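Local coordinates for lumazine protein (Photobacterium kishitanii, PDB 3A35) that serves as an antenna for bacterial luciferase, shifting its bioluminescence to shorter wavelength, and holds here riboflavin in place of its lumazine chromophore, at residues A[27-30]-A[31-34]; A[52-56]-A[57-61]. One frame throughout, in Å; residues are numbered along the deposited sequence. Where two conformers were deposited one is given.

Both contacts belong to the first of the two six-stranded antiparallel barrels of the chain, and they follow in series: contact 1 closes at residue 34, before contact 2 opens at residue 52. Their centres lie about 10 Å apart. Contact 1 is the start of the short helix 30-34 that follows strand 22-27; contact 2 is the turn end of the hairpin of strands 47-55 and 58-63. Since strand 58-63 pairs with strand 22-27, the two meet: the F28 ring packs on V59, N of F28 lies 2.9 Å from O of D57, a probable hydrogen bond, and L33 rests on D57. The helix thus packs beside the hairpin turn of the barrel.

Contact 1 (A[27-30]-A[31-34]); sequences TFPK and DILE
O of P29 takes the N-H of L33 at 2.8 Å, nearly straight at 172° and almost along the carbonyl axis, which closes the first turn of helix 30-34. One residue on, the longer bond from N of E34 to O of K30 (3.1 Å) repeats the i to i+4 pattern. P29 occupies the N-cap position, where a proline is tolerated, since the first N-H groups of a helix have no partner within it; its ring brings CG to within 3.9 Å of CD1 of I32, crossing it obliquely.

The F28 and I32 side chains cross at about a right angle, CD2 of F28 being 3.7 Å from CG2 of I32, while CB of F28 meets CB of L33. With CG anti to the backbone N (chi1 174°), L33 sends CD2 beside the K30 chain, 3.8 Å from NZ of K30. F28, I32 and L33 are buried, the last two on the helix, as suits apolar side chains turned to the barrel: F28 also touches F61, and I32 rests on L83. On the outer side, K30, bent at chi2 (78°), folds its chain back over E34, so that CE as well as NZ reaches OE1. The resulting salt bridge, NZ of K30 to OE1 of E34 at 3.2 Å, is weak as a hydrogen bond and holds for one of two conformers of E34, so it is doubtful as a lasting link. A short helix begun at P29, apolar inside and charged outside, follows the second strand of this Greek-key barrel, the lumazine-binding fold shared with riboflavin synthase.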
# COMPACT_ATOMS: atom_id res chain seq x y z
N THR A 27 3.00 -14.46 4.29
CA THR A 27 2.06 -15.10 5.23
C THR A 27 0.86 -14.26 5.43
O THR A 27 0.92 -13.04 5.78
CB THR A 27 2.78 -15.23 6.60
OG1 THR A 27 3.95 -16.04 6.42
CG2 THR A 27 1.86 -15.89 7.63
N PHE A 28 -0.31 -14.87 5.21
CA PHE A 28 -1.57 -14.17 5.31
C PHE A 28 -2.32 -14.56 6.56
O PHE A 28 -2.24 -15.69 6.93
CB PHE A 28 -2.53 -14.50 4.14
CG PHE A 28 -2.37 -13.67 2.88
CD1 PHE A 28 -1.15 -13.12 2.49
CD2 PHE A 28 -3.49 -13.44 2.08
CE1 PHE A 28 -1.08 -12.31 1.35
CE2 PHE A 28 -3.40 -12.69 0.87
CZ PHE A 28 -2.24 -12.17 0.52
N PRO A 29 -3.05 -13.60 7.12
CA PRO A 29 -3.95 -13.98 8.23
C PRO A 29 -5.05 -14.87 7.72
O PRO A 29 -5.46 -14.78 6.54
CB PRO A 29 -4.45 -12.61 8.76
CG PRO A 29 -4.17 -11.61 7.75
CD PRO A 29 -3.12 -12.16 6.75
N LYS A 30 -5.62 -15.68 8.62
CA LYS A 30 -6.53 -16.70 8.14
C LYS A 30 -7.77 -16.18 7.43
O LYS A 30 -8.12 -16.78 6.39
CB LYS A 30 -7.01 -17.64 9.31
CG LYS A 30 -7.69 -18.97 8.66
CD LYS A 30 -6.64 -19.97 8.16
CE LYS A 30 -7.24 -21.30 7.57
NZ LYS A 30 -6.16 -22.12 6.90
N ASP A 31 -8.37 -15.08 7.88
CA ASP A 31 -9.57 -14.55 7.20
C ASP A 31 -9.31 -14.10 5.79
O ASP A 31 -10.09 -14.26 4.89
CB ASP A 31 -10.28 -13.46 8.05
CG ASP A 31 -9.47 -12.11 8.22
OD1 ASP A 31 -8.15 -12.09 8.29
OD2 ASP A 31 -10.18 -11.03 8.35
N ILE A 32 -8.17 -13.49 5.56
CA ILE A 32 -7.89 -13.08 4.20
C ILE A 32 -7.42 -14.29 3.44
O ILE A 32 -7.76 -14.41 2.27
CB ILE A 32 -6.77 -11.97 4.17
CG1 ILE A 32 -7.29 -10.80 5.09
CG2 ILE A 32 -6.55 -11.44 2.70
CD1 ILE A 32 -6.36 -9.62 5.25
N LEU A 33 -6.55 -15.12 3.99
CA LEU A 33 -6.05 -16.32 3.27
C LEU A 33 -7.22 -17.13 2.63
O LEU A 33 -7.12 -17.59 1.50
CB LEU A 33 -5.34 -17.22 4.30
CG LEU A 33 -4.91 -18.52 3.72
CD1 LEU A 33 -3.79 -18.30 2.70
CD2 LEU A 33 -4.40 -19.51 4.83
N GLU A 34 -8.24 -17.41 3.38
CA GLU A 34 -9.29 -18.30 2.82
C GLU A 34 -10.17 -17.53 1.78
O GLU A 34 -10.85 -18.24 0.96
CB GLU A 34 -10.12 -18.89 3.98
CG GLU A 34 -9.26 -19.60 5.02
CD GLU A 34 -9.22 -21.05 4.73
OE1 GLU A 34 -8.14 -21.57 4.43
OE2 GLU A 34 -10.29 -21.66 4.93

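Contact 2 (A[52-56]-A[57-61])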
# COMPACT_ATOMS: atom_id res chain seq x y z
N VAL A 52 0.02 -16.18 -7.49
CA VAL A 52 0.59 -17.22 -8.37
C VAL A 52 0.47 -18.59 -7.68
O VAL A 52 0.41 -19.57 -8.42
CB VAL A 52 2.09 -16.89 -8.54
CG1 VAL A 52 2.94 -18.17 -8.84
CG2 VAL A 52 2.22 -15.71 -9.53
N ARG A 53 0.49 -18.70 -6.36
CA ARG A 53 0.56 -20.03 -5.72
C ARG A 53 0.12 -19.78 -4.29
O ARG A 53 0.41 -18.68 -3.75
CB ARG A 53 1.95 -20.63 -5.80
CG ARG A 53 2.23 -21.74 -4.88
CD ARG A 53 3.64 -22.05 -4.92
NE ARG A 53 3.82 -23.10 -3.96
CZ ARG A 53 4.88 -23.27 -3.19
NH1 ARG A 53 5.94 -22.45 -3.25
NH2 ARG A 53 4.87 -24.38 -2.42
N ILE A 54 -0.50 -20.71 -3.64
CA ILE A 54 -0.74 -20.70 -2.19
C ILE A 54 -0.29 -22.00 -1.57
O ILE A 54 -0.65 -23.10 -2.07
CB ILE A 54 -2.13 -20.44 -1.91
CG1 ILE A 54 -2.60 -19.11 -2.49
CG2 ILE A 54 -2.31 -20.50 -0.40
CD1 ILE A 54 -4.17 -18.95 -2.35
N SER A 55 0.51 -21.86 -0.53
CA SER A 55 0.96 -23.12 0.13
C SER A 55 0.73 -22.85 1.63
O SER A 55 1.46 -21.98 2.21
CB SER A 55 2.38 -23.32 -0.22
OG SER A 55 2.88 -24.50 0.49
N GLY A 56 -0.25 -23.56 2.23
CA GLY A 56 -0.52 -23.29 3.61
C GLY A 56 -0.98 -21.85 3.76
O GLY A 56 -1.91 -21.53 3.05
N ASP A 57 -0.34 -21.08 4.63
CA ASP A 57 -0.79 -19.69 4.81
C ASP A 57 0.13 -18.72 4.02
O ASP A 57 0.07 -17.54 4.27
CB ASP A 57 -0.84 -19.30 6.28
CG ASP A 57 0.45 -19.45 7.00
OD1 ASP A 57 1.43 -19.86 6.43
OD2 ASP A 57 0.38 -19.13 8.25
N VAL A 58 0.98 -19.24 3.10
CA VAL A 58 1.90 -18.40 2.34
C VAL A 58 1.30 -18.22 0.93
O VAL A 58 1.08 -19.19 0.18
CB VAL A 58 3.28 -18.98 2.26
CG1 VAL A 58 4.26 -18.04 1.54
CG2 VAL A 58 3.82 -19.30 3.70
N VAL A 59 1.11 -16.93 0.59
CA VAL A 59 0.56 -16.57 -0.69
C VAL A 59 1.63 -15.91 -1.48
O VAL A 59 2.33 -15.00 -1.02
CB VAL A 59 -0.61 -15.58 -0.43
CG1 VAL A 59 -1.24 -15.16 -1.77
CG2 VAL A 59 -1.73 -16.24 0.43
N TYR A 60 1.84 -16.38 -2.71
CA TYR A 60 2.93 -15.94 -3.54
C TYR A 60 2.50 -15.02 -4.71
O TYR A 60 1.45 -15.23 -5.35
CB TYR A 60 3.62 -17.17 -4.18
CG TYR A 60 4.38 -18.04 -3.13
CD1 TYR A 60 5.75 -17.85 -2.94
CD2 TYR A 60 3.73 -19.05 -2.41
CE1 TYR A 60 6.47 -18.66 -1.99
CE2 TYR A 60 4.47 -19.87 -1.51
CZ TYR A 60 5.75 -19.60 -1.41
OH TYR A 60 6.53 -20.35 -0.46
N PHE A 61 3.36 -14.03 -4.95
CA PHE A 61 3.15 -13.07 -6.04
C PHE A 61 4.42 -12.90 -6.77
O PHE A 61 5.50 -12.82 -6.19
CB PHE A 61 2.74 -11.65 -5.45
CG PHE A 61 1.49 -11.66 -4.62
CD1 PHE A 61 0.24 -11.44 -5.26
CD2 PHE A 61 1.55 -11.90 -3.28
CE1 PHE A 61 -0.92 -11.46 -4.53
CE2 PHE A 61 0.31 -11.92 -2.51
CZ PHE A 61 -0.87 -11.69 -3.14
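Strands 52-55 and 58-61 run antiparallel, their short axes at 168° and 4.8 Å apart at closest approach, joined by a type II' turn from S55 to V58. S55 and V58 form a hydrogen-bonded pair, N of S55 to O of V58 at 2.8 Å and N of V58 to O of S55 at 2.9 Å; in this tight turn the second donor stands above the carbonyl plane. G56 suits the first corner, since its positive phi favours glycine.

On the face of R53, S55, V58 and Y60, the guanidinium of R53 lies flat on the ring of Y60, planes 14° apart and centres 4.6 Å. The R53 chain, CG anti to its N (chi1 163°) and extended to NE, runs alongside the ring and brings NH1 within 3.4 Å of CZ of Y60. CB of S55 meets the ring edge. On the other face I54 and V59 lie side by side, CG1 of I54 4.2 Å from CG2 of V59, and both touch L33 of helix 30-34.

The Y60 hydroxyl is hydrogen-bonded to NZ of K14, so Y60 has the guanidinium of R53 stacked flat on its ring and the amine of K14 at its oxygen; the two positive groups would probably stabilise the phenolate and lower the hydroxyl's pKa somewhat.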